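Local coordinates for succinoglycan biosynthesis protein (Bacillus cereus ATCC 14579, PDB 2QGM) that is of unknown function but is probably an erythromycin-esterase-like hydrolase and may take part in succinoglycan biosynthesis, at residues 174-184 with 198-209; 222-230 with 266-274. All coordinates share one frame; numbering follows the deposited sequence.

Contact 1 of 2, residues 174-184 with 198-209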
loop_
_atom_site.group_PDB
_atom_site.type_symbol
_atom_site.label_atom_id
_atom_site.label_comp_id
_atom_site.label_asym_id
_atom_site.label_seq_id
_atom_site.Cartn_x
_atom_site.Cartn_y
_atom_site.Cartn_z
ATOM N N ALA A 174 14.077 0.074 -5.310
ATOM C CA ALA A 174 15.152 -0.693 -5.926
ATOM C C ALA A 174 14.665 -1.320 -7.233
ATOM O O ALA A 174 13.465 -1.543 -7.417
ATOM C CB ALA A 174 15.625 -1.794 -4.981
ATOM N N LEU A 175 15.595 -1.579 -8.147
ATOM C CA LEU A 175 15.255 -2.234 -9.405
ATOM C C LEU A 175 16.146 -3.461 -9.471
ATOM O O LEU A 175 17.364 -3.345 -9.580
ATOM C CB LEU A 175 15.536 -1.324 -10.600
ATOM C CG LEU A 175 14.673 -0.069 -10.743
ATOM C CD1 LEU A 175 15.227 0.786 -11.874
ATOM C CD2 LEU A 175 13.234 -0.464 -11.012
ATOM N N ASP A 176 15.532 -4.635 -9.377
ATOM C CA ASP A 176 16.263 -5.891 -9.408
ATOM C C ASP A 176 16.627 -6.288 -10.834
ATOM O O ASP A 176 16.101 -5.738 -11.799
ATOM C CB ASP A 176 15.414 -6.993 -8.775
ATOM C CG ASP A 176 14.241 -7.390 -9.647
ATOM O OD1 ASP A 176 13.534 -6.485 -10.132
ATOM O OD2 ASP A 176 14.032 -8.605 -9.843
ATOM N N GLN A 177 17.538 -7.249 -10.959
ATOM C CA GLN A 177 17.977 -7.731 -12.265
ATOM C C GLN A 177 16.785 -8.320 -13.022
ATOM O O GLN A 177 16.717 -8.247 -14.250
ATOM C CB GLN A 177 19.069 -8.789 -12.082
ATOM C CG GLN A 177 19.711 -9.281 -13.367
ATOM C CD GLN A 177 20.335 -8.164 -14.181
ATOM O OE1 GLN A 177 21.027 -7.300 -13.642
ATOM N NE2 GLN A 177 20.086 -8.170 -15.487
ATOM N N GLY A 178 15.854 -8.903 -12.277
ATOM C CA GLY A 178 14.673 -9.485 -12.891
ATOM C C GLY A 178 13.898 -8.460 -13.707
ATOM O O GLY A 178 13.318 -8.797 -14.737
ATOM N N SER A 179 13.887 -7.210 -13.252
ATOM C CA SER A 179 13.178 -6.147 -13.967
ATOM C C SER A 179 13.835 -5.845 -15.310
ATOM O O SER A 179 13.167 -5.771 -16.332
ATOM C CB SER A 179 13.113 -4.868 -13.120
ATOM O OG SER A 179 12.283 -5.051 -11.980
ATOM N N PHE A 180 15.147 -5.658 -15.305
ATOM C CA PHE A 180 15.855 -5.380 -16.546
ATOM C C PHE A 180 15.708 -6.544 -17.519
ATOM O O PHE A 180 15.542 -6.344 -18.726
ATOM C CB PHE A 180 17.325 -5.113 -16.246
ATOM C CG PHE A 180 17.556 -3.813 -15.544
ATOM C CD1 PHE A 180 17.546 -2.611 -16.253
ATOM C CD2 PHE A 180 17.755 -3.779 -14.166
ATOM C CE1 PHE A 180 17.729 -1.399 -15.599
ATOM C CE2 PHE A 180 17.936 -2.569 -13.503
ATOM C CZ PHE A 180 17.924 -1.372 -14.218
ATOM N N ASN A 181 15.769 -7.762 -16.989
ATOM C CA ASN A 181 15.627 -8.965 -17.803
ATOM C C ASN A 181 14.212 -9.113 -18.358
ATOM O O ASN A 181 14.022 -9.638 -19.452
ATOM C CB ASN A 181 16.006 -10.200 -16.982
ATOM C CG ASN A 181 17.495 -10.489 -17.016
ATOM O OD1 ASN A 181 18.314 -9.575 -17.007
ATOM N ND2 ASN A 181 17.849 -11.771 -17.052
ATOM N N LYS A 182 13.220 -8.645 -17.612
ATOM C CA LYS A 182 11.845 -8.728 -18.078
ATOM C C LYS A 182 11.761 -7.990 -19.416
ATOM O O LYS A 182 11.173 -8.485 -20.385
ATOM C CB LYS A 182 10.901 -8.070 -17.071
ATOM C CG LYS A 182 9.435 -8.351 -17.337
ATOM C CD LYS A 182 9.100 -9.781 -16.939
ATOM C CE LYS A 182 7.632 -10.096 -17.157
ATOM N NZ LYS A 182 7.318 -11.500 -16.763
ATOM N N VAL A 183 12.373 -6.808 -19.459
ATOM C CA VAL A 183 12.389 -5.966 -20.657
ATOM C C VAL A 183 13.278 -6.564 -21.738
ATOM O O VAL A 183 12.851 -6.746 -22.875
ATOM C CB VAL A 183 12.930 -4.539 -20.365
ATOM C CG1 VAL A 183 12.894 -3.706 -21.644
ATOM C CG2 VAL A 183 12.109 -3.867 -19.272
ATOM N N ILE A 184 14.523 -6.855 -21.376
ATOM C CA ILE A 184 15.487 -7.416 -22.315
ATOM C C ILE A 184 14.985 -8.694 -22.985
ATOM O O ILE A 184 15.100 -8.849 -24.204
ATOM C CB ILE A 184 16.833 -7.741 -21.620
ATOM C CG1 ILE A 184 17.472 -6.468 -21.067
ATOM C CG2 ILE A 184 17.785 -8.394 -22.619
ATOM C CD1 ILE A 184 17.887 -5.472 -22.126
ATOM N N VAL A 198 18.943 -1.602 -26.655
ATOM C CA VAL A 198 18.364 -1.717 -25.325
ATOM C C VAL A 198 19.399 -2.163 -24.294
ATOM O O VAL A 198 19.523 -1.556 -23.233
ATOM C CB VAL A 198 17.171 -2.699 -25.308
ATOM C CG1 VAL A 198 16.618 -2.826 -23.892
ATOM C CG2 VAL A 198 16.082 -2.202 -26.249
ATOM N N GLU A 199 20.143 -3.219 -24.608
ATOM C CA GLU A 199 21.156 -3.726 -23.688
ATOM C C GLU A 199 22.218 -2.675 -23.391
ATOM O O GLU A 199 22.713 -2.575 -22.268
ATOM C CB GLU A 199 21.806 -4.986 -24.254
ATOM C CG GLU A 199 20.849 -6.166 -24.292
ATOM C CD GLU A 199 21.536 -7.454 -24.669
ATOM O OE1 GLU A 199 21.956 -7.590 -25.845
ATOM O OE2 GLU A 199 21.647 -8.337 -23.792
ATOM N N GLU A 200 22.560 -1.888 -24.404
ATOM C CA GLU A 200 23.552 -0.834 -24.241
ATOM C C GLU A 200 23.032 0.215 -23.262
ATOM O O GLU A 200 23.760 0.667 -22.379
ATOM C CB GLU A 200 23.851 -0.170 -25.585
ATOM C CG GLU A 200 24.808 1.003 -25.483
ATOM C CD GLU A 200 26.208 0.578 -25.090
ATOM O OE1 GLU A 200 26.871 -0.092 -25.908
ATOM O OE2 GLU A 200 26.634 0.894 -23.958
ATOM N N ASN A 201 21.770 0.600 -23.411
ATOM C CA ASN A 201 21.193 1.606 -22.528
ATOM C C ASN A 201 21.026 1.173 -21.080
ATOM O O ASN A 201 21.016 2.018 -20.189
ATOM C CB ASN A 201 19.840 2.080 -23.060
ATOM C CG ASN A 201 19.980 3.058 -24.203
ATOM O OD1 ASN A 201 19.890 2.687 -25.374
ATOM N ND2 ASN A 201 20.226 4.317 -23.868
ATOM N N TYR A 202 20.900 -0.131 -20.846
ATOM C CA TYR A 202 20.717 -0.664 -19.489
ATOM C C TYR A 202 21.951 -1.238 -18.794
ATOM O O TYR A 202 21.941 -1.402 -17.571
ATOM C CB TYR A 202 19.670 -1.778 -19.475
ATOM C CG TYR A 202 18.225 -1.356 -19.629
ATOM C CD1 TYR A 202 17.807 -0.047 -19.371
ATOM C CD2 TYR A 202 17.263 -2.293 -19.979
ATOM C CE1 TYR A 202 16.451 0.306 -19.457
ATOM C CE2 TYR A 202 15.920 -1.957 -20.066
ATOM C CZ TYR A 202 15.518 -0.662 -19.804
ATOM O OH TYR A 202 14.174 -0.379 -19.877
ATOM N N LYS A 203 22.998 -1.550 -19.553
ATOM C CA LYS A 203 24.201 -2.158 -18.981
ATOM C C LYS A 203 24.773 -1.521 -17.716
ATOM O O LYS A 203 24.887 -2.183 -16.689
ATOM C CB LYS A 203 25.312 -2.260 -20.040
ATOM C CG LYS A 203 26.538 -3.045 -19.565
ATOM C CD LYS A 203 27.612 -3.170 -20.645
ATOM C CE LYS A 203 28.832 -3.919 -20.117
ATOM N NZ LYS A 203 29.930 -4.036 -21.123
ATOM N N GLU A 204 25.153 -0.251 -17.787
ATOM C CA GLU A 204 25.732 0.420 -16.626
ATOM C C GLU A 204 24.683 0.726 -15.561
ATOM O O GLU A 204 24.895 0.472 -14.380
ATOM C CB GLU A 204 26.440 1.707 -17.067
ATOM C CG GLU A 204 27.667 1.454 -17.929
ATOM C CD GLU A 204 28.806 0.825 -17.145
ATOM O OE1 GLU A 204 29.352 1.501 -16.244
ATOM O OE2 GLU A 204 29.159 -0.341 -17.429
ATOM N N LEU A 205 23.549 1.264 -15.994
ATOM C CA LEU A 205 22.463 1.602 -15.089
ATOM C C LEU A 205 22.094 0.455 -14.148
ATOM O O LEU A 205 21.975 0.649 -12.940
ATOM C CB LEU A 205 21.228 2.013 -15.895
ATOM C CG LEU A 205 19.913 2.125 -15.112
ATOM C CD1 LEU A 205 20.030 3.205 -14.037
ATOM C CD2 LEU A 205 18.781 2.438 -16.073
ATOM N N SER A 206 21.929 -0.737 -14.712
ATOM C CA SER A 206 21.540 -1.919 -13.950
ATOM C C SER A 206 22.474 -2.327 -12.812
ATOM O O SER A 206 22.135 -3.215 -12.027
ATOM C CB SER A 206 21.334 -3.113 -14.896
ATOM O OG SER A 206 22.520 -3.433 -15.609
ATOM N N SER A 207 23.642 -1.698 -12.717
ATOM C CA SER A 207 24.582 -2.021 -11.643
ATOM C C SER A 207 24.440 -1.088 -10.447
ATOM O O SER A 207 25.017 -1.343 -9.385
ATOM C CB SER A 207 26.031 -1.948 -12.143
ATOM O OG SER A 207 26.459 -3.193 -12.672
ATOM N N PHE A 208 23.658 -0.022 -10.618
ATOM C CA PHE A 208 23.457 0.979 -9.572
ATOM C C PHE A 208 22.037 1.124 -9.027
ATOM O O PHE A 208 21.759 2.060 -8.269
ATOM C CB PHE A 208 23.917 2.354 -10.081
ATOM C CG PHE A 208 25.363 2.394 -10.503
ATOM C CD1 PHE A 208 25.733 2.151 -11.826
ATOM C CD2 PHE A 208 26.357 2.633 -9.566
ATOM C CE1 PHE A 208 27.081 2.143 -12.207
ATOM C CE2 PHE A 208 27.709 2.629 -9.931
ATOM C CZ PHE A 208 28.069 2.382 -11.250
ATOM N N THR A 209 21.136 0.217 -9.389
ATOM C CA THR A 209 19.751 0.322 -8.926
ATOM C C THR A 209 19.387 -0.585 -7.757
ATOM O O THR A 209 18.212 -0.724 -7.422
ATOM C CB THR A 209 18.764 0.044 -10.081
ATOM O OG1 THR A 209 19.026 -1.251 -10.649
ATOM C CG2 THR A 209 18.913 1.098 -11.164
HETATM O O HOH W 1 20.585 -5.475 -11.794
#

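Contact 2 of 2, residues 222-230 with 266-274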
loop_
_atom_site.group_PDB
_atom_site.type_symbol
_atom_site.label_atom_id
_atom_site.label_comp_id
_atom_site.label_asym_id
_atom_site.label_seq_id
_atom_site.Cartn_x
_atom_site.Cartn_y
_atom_site.Cartn_z
ATOM N N LEU A 222 26.137 11.245 -14.264
ATOM C CA LEU A 222 25.695 9.873 -14.505
ATOM C C LEU A 222 24.185 9.730 -14.364
ATOM O O LEU A 222 23.561 8.936 -15.068
ATOM C CB LEU A 222 26.408 8.910 -13.558
ATOM C CG LEU A 222 27.893 8.737 -13.898
ATOM C CD1 LEU A 222 28.610 8.027 -12.768
ATOM C CD2 LEU A 222 28.022 7.972 -15.199
ATOM N N LYS A 223 23.598 10.511 -13.460
ATOM C CA LYS A 223 22.156 10.465 -13.255
ATOM C C LYS A 223 21.415 10.964 -14.501
ATOM O O LYS A 223 20.461 10.329 -14.943
ATOM C CB LYS A 223 21.756 11.298 -12.037
ATOM C CG LYS A 223 22.218 10.718 -10.709
ATOM C CD LYS A 223 21.774 11.594 -9.542
ATOM C CE LYS A 223 22.448 11.172 -8.245
ATOM N NZ LYS A 223 22.160 12.106 -7.121
ATOM N N GLU A 224 21.855 12.093 -15.060
ATOM C CA GLU A 224 21.228 12.648 -16.263
ATOM C C GLU A 224 21.310 11.630 -17.398
ATOM O O GLU A 224 20.340 11.395 -18.126
ATOM C CB GLU A 224 21.933 13.935 -16.708
ATOM C CG GLU A 224 21.754 15.137 -15.788
ATOM C CD GLU A 224 20.331 15.672 -15.781
ATOM O OE1 GLU A 224 19.697 15.718 -16.861
ATOM O OE2 GLU A 224 19.848 16.066 -14.699
ATOM N N LYS A 225 22.488 11.033 -17.531
ATOM C CA LYS A 225 22.774 10.037 -18.551
ATOM C C LYS A 225 21.874 8.809 -18.396
ATOM O O LYS A 225 21.251 8.371 -19.362
ATOM C CB LYS A 225 24.249 9.638 -18.445
ATOM C CG LYS A 225 24.753 8.668 -19.491
ATOM C CD LYS A 225 26.230 8.405 -19.237
ATOM C CE LYS A 225 26.845 7.482 -20.267
ATOM N NZ LYS A 225 28.278 7.234 -19.942
ATOM N N PHE A 226 21.792 8.266 -17.182
ATOM C CA PHE A 226 20.956 7.089 -16.951
ATOM C C PHE A 226 19.469 7.363 -17.156
ATOM O O PHE A 226 18.734 6.493 -17.619
ATOM C CB PHE A 226 21.172 6.522 -15.544
ATOM C CG PHE A 226 22.536 5.920 -15.330
ATOM C CD1 PHE A 226 23.239 5.349 -16.392
ATOM C CD2 PHE A 226 23.102 5.890 -14.058
ATOM C CE1 PHE A 226 24.494 4.752 -16.188
ATOM C CE2 PHE A 226 24.354 5.299 -13.834
ATOM C CZ PHE A 226 25.048 4.729 -14.902
ATOM N N LYS A 227 19.012 8.559 -16.794
ATOM C CA LYS A 227 17.603 8.910 -16.981
ATOM C C LYS A 227 17.315 8.942 -18.479
ATOM O O LYS A 227 16.272 8.462 -18.935
ATOM C CB LYS A 227 17.298 10.288 -16.375
ATOM C CG LYS A 227 15.899 10.798 -16.717
ATOM C CD LYS A 227 15.675 12.235 -16.269
ATOM C CE LYS A 227 14.326 12.768 -16.760
ATOM N NZ LYS A 227 14.254 12.923 -18.247
ATOM N N ALA A 228 18.248 9.514 -19.237
ATOM C CA ALA A 228 18.121 9.605 -20.688
ATOM C C ALA A 228 18.065 8.209 -21.296
ATOM O O ALA A 228 17.213 7.923 -22.139
ATOM C CB ALA A 228 19.306 10.385 -21.273
ATOM N N ASN A 229 18.978 7.340 -20.871
ATOM C CA ASN A 229 19.011 5.971 -21.379
ATOM C C ASN A 229 17.699 5.240 -21.085
ATOM O O ASN A 229 17.175 4.522 -21.939
ATOM C CB ASN A 229 20.181 5.200 -20.752
ATOM C CG ASN A 229 21.535 5.657 -21.273
ATOM O OD1 ASN A 229 21.644 6.682 -21.948
ATOM N ND2 ASN A 229 22.577 4.896 -20.954
ATOM N N ALA A 230 17.172 5.426 -19.875
ATOM C CA ALA A 230 15.930 4.766 -19.460
ATOM C C ALA A 230 14.741 5.284 -20.248
ATOM O O ALA A 230 13.861 4.522 -20.645
ATOM C CB ALA A 230 15.692 4.987 -17.973
ATOM N N PHE A 266 12.090 5.371 -11.912
ATOM C CA PHE A 266 13.138 5.295 -10.903
ATOM C C PHE A 266 14.263 6.316 -11.151
ATOM O O PHE A 266 14.681 7.024 -10.236
ATOM C CB PHE A 266 13.691 3.859 -10.854
ATOM C CG PHE A 266 14.758 3.644 -9.813
ATOM C CD1 PHE A 266 16.101 3.868 -10.108
ATOM C CD2 PHE A 266 14.420 3.187 -8.538
ATOM C CE1 PHE A 266 17.095 3.635 -9.146
ATOM C CE2 PHE A 266 15.402 2.956 -7.578
ATOM C CZ PHE A 266 16.743 3.178 -7.884
ATOM N N THR A 267 14.738 6.399 -12.391
ATOM C CA THR A 267 15.815 7.330 -12.738
ATOM C C THR A 267 15.358 8.789 -12.737
ATOM O O THR A 267 16.175 9.705 -12.613
ATOM C CB THR A 267 16.407 7.000 -14.128
ATOM O OG1 THR A 267 15.401 7.166 -15.132
ATOM C CG2 THR A 267 16.925 5.565 -14.156
ATOM N N THR A 268 14.053 9.004 -12.878
ATOM C CA THR A 268 13.496 10.358 -12.893
ATOM C C THR A 268 13.274 10.850 -11.465
ATOM O O THR A 268 13.521 12.011 -11.141
ATOM C CB THR A 268 12.151 10.401 -13.652
ATOM O OG1 THR A 268 12.348 9.942 -14.994
ATOM C CG2 THR A 268 11.596 11.821 -13.679
HETATM N N MSE A 269 12.798 9.944 -10.618
HETATM C CA MSE A 269 12.522 10.226 -9.213
HETATM C C MSE A 269 13.790 10.619 -8.443
HETATM O O MSE A 269 13.756 11.488 -7.566
HETATM C CB MSE A 269 11.891 8.976 -8.588
HETATM C CG MSE A 269 11.780 8.959 -7.074
HETATM SE SE MSE A 269 11.164 7.202 -6.481
HETATM C CE MSE A 269 12.905 6.331 -6.426
ATOM N N LEU A 270 14.906 9.987 -8.790
ATOM C CA LEU A 270 16.167 10.234 -8.099
ATOM C C LEU A 270 17.105 11.201 -8.798
ATOM O O LEU A 270 18.288 11.270 -8.464
ATOM C CB LEU A 270 16.887 8.908 -7.843
ATOM C CG LEU A 270 16.117 7.924 -6.949
ATOM C CD1 LEU A 270 16.919 6.632 -6.807
ATOM C CD2 LEU A 270 15.853 8.544 -5.582
ATOM N N LEU A 271 16.576 11.951 -9.758
ATOM C CA LEU A 271 17.376 12.933 -10.477
ATOM C C LEU A 271 17.641 14.129 -9.555
ATOM O O LEU A 271 18.778 14.591 -9.440
ATOM C CB LEU A 271 16.636 13.385 -11.742
ATOM C CG LEU A 271 17.379 14.300 -12.711
ATOM C CD1 LEU A 271 18.642 13.607 -13.198
ATOM C CD2 LEU A 271 16.473 14.645 -13.888
ATOM N N PRO A 272 16.595 14.640 -8.879
ATOM C CA PRO A 272 16.803 15.783 -7.986
ATOM C C PRO A 272 17.796 15.447 -6.875
ATOM O O PRO A 272 18.143 14.281 -6.667
ATOM C CB PRO A 272 15.405 16.061 -7.438
ATOM C CG PRO A 272 14.511 15.607 -8.538
ATOM C CD PRO A 272 15.159 14.306 -8.960
ATOM N N ASN A 273 18.247 16.469 -6.157
ATOM C CA ASN A 273 19.197 16.254 -5.075
ATOM C C ASN A 273 18.622 16.702 -3.728
ATOM O O ASN A 273 19.299 16.628 -2.702
ATOM C CB ASN A 273 20.508 16.990 -5.381
ATOM C CG ASN A 273 21.680 16.451 -4.580
ATOM O OD1 ASN A 273 21.845 16.772 -3.402
ATOM N ND2 ASN A 273 22.498 15.615 -5.216
ATOM N N ASP A 274 17.368 17.151 -3.730
ATOM C CA ASP A 274 16.723 17.590 -2.495
ATOM C C ASP A 274 15.892 16.459 -1.893
ATOM O O ASP A 274 16.141 15.294 -2.181
ATOM C CB ASP A 274 15.847 18.825 -2.753
ATOM C CG ASP A 274 14.710 18.547 -3.709
ATOM O OD1 ASP A 274 13.832 19.419 -3.847
ATOM O OD2 ASP A 274 14.695 17.456 -4.329
HETATM O O HOH W 2 18.750 9.802 -12.673
#

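Contact 1 of 2, residues 174-184 with 198-209
L175 N donates to T209 O over 2.8 Å, nearly straight at 172°. T209 OG1 in turn donates to L175 O at 2.9 Å. T209 reaches that carbonyl because OG1 sits between its own backbone N and carbonyl carbon, chi1 57°. The same OG1 lies in the plane of the F180 ring, at its edge, 3.3 Å from CE2. CB of S206 stands over the centre of one face of that ring, 3.6 Å from the centroid, in a CH-pi contact. L205 CD2 and Y202 also meet the ring at its rim. F180 in turn points its edge at a face of Y202. This T-shaped pair has centroids 5.2 Å apart and planes at 76°. V183 reaches the edge of the tyrosine ring from the same helix as F180. The next residue, I184, presses CD1 on V198 CG1 at 3.4 Å, a tight fit, and also touches E199 CG. A water bridges the two segments, donating to Q177 OE1 and to S206 O. D176 caps the helix start: its OD1 takes the S179 OG proton at 2.7 Å and a weak bond from S179 N. I263 of helix 253-269 also packs on both F180 and Y202. The two short helical segments run antiparallel, their axes 10.9 Å apart. This is an antiparallel helical hairpin, placed just after the edge strand 166-171 of the central sheet and tied at its open end by the L175-T209 pair.

Contact 2 of 2, residues 222-230 with 266-274
K227 lies against T267, with K227 CA 3.4 Å from T267 OG1, where helix 220-236 packs on the C-terminal end of helix 253-269 in a helical bundle beside the main sheet. A230 CB approaches the same hydroxyl at 3.6 Å. T267 CG2 faces F226 O and the A230 methyl. The K227 chain carries on past the threonines. Its CG leaves anti to the backbone N, chi1 172°, and this carries the aliphatic chain past the T268 hydroxyl and across L271 at about a right angle. L271 CD2 touches K227 CD at 3.5 Å, which is tight. The other methyl, CD1, meets K223 CB and the carboxylate of E224. K223 runs extended past L270 O, and its NZ bonds weakly to M216 O. A water joins the two backbones, donating to K223 O at 2.9 Å and to T267 O at 2.6 Å. Further out, the threonine hydroxyls are turned back on their own helix: T267 OG1 and T268 OG1 both hydrogen-bond to E264 O. T268 also packs on Y285 of helix 276-297. L270 is the first residue to leave the helix, and its CD1 sits 3.6 Å above the plane of the F266 ring, offset toward the rim.

Both contacts belong to one helical region on the same side of the chain's centre, with their own centres about 14 Å apart. Contact 1 is the more buried: eight of its twelve touching residues are buried, against five of ten in contact 2. Its chemistry is aromatic and apolar, with direct hydrogen bonds at one end. Contact 2 relies on lysine chains, threonines and a leucine, and its polar link across is a water. The elements differ but adjoin. Helix 253-269 carries one side of contact 2 and also backs contact 1, where F266 packs on L175 and T209. F226 of contact 2 meets L205 of contact 1.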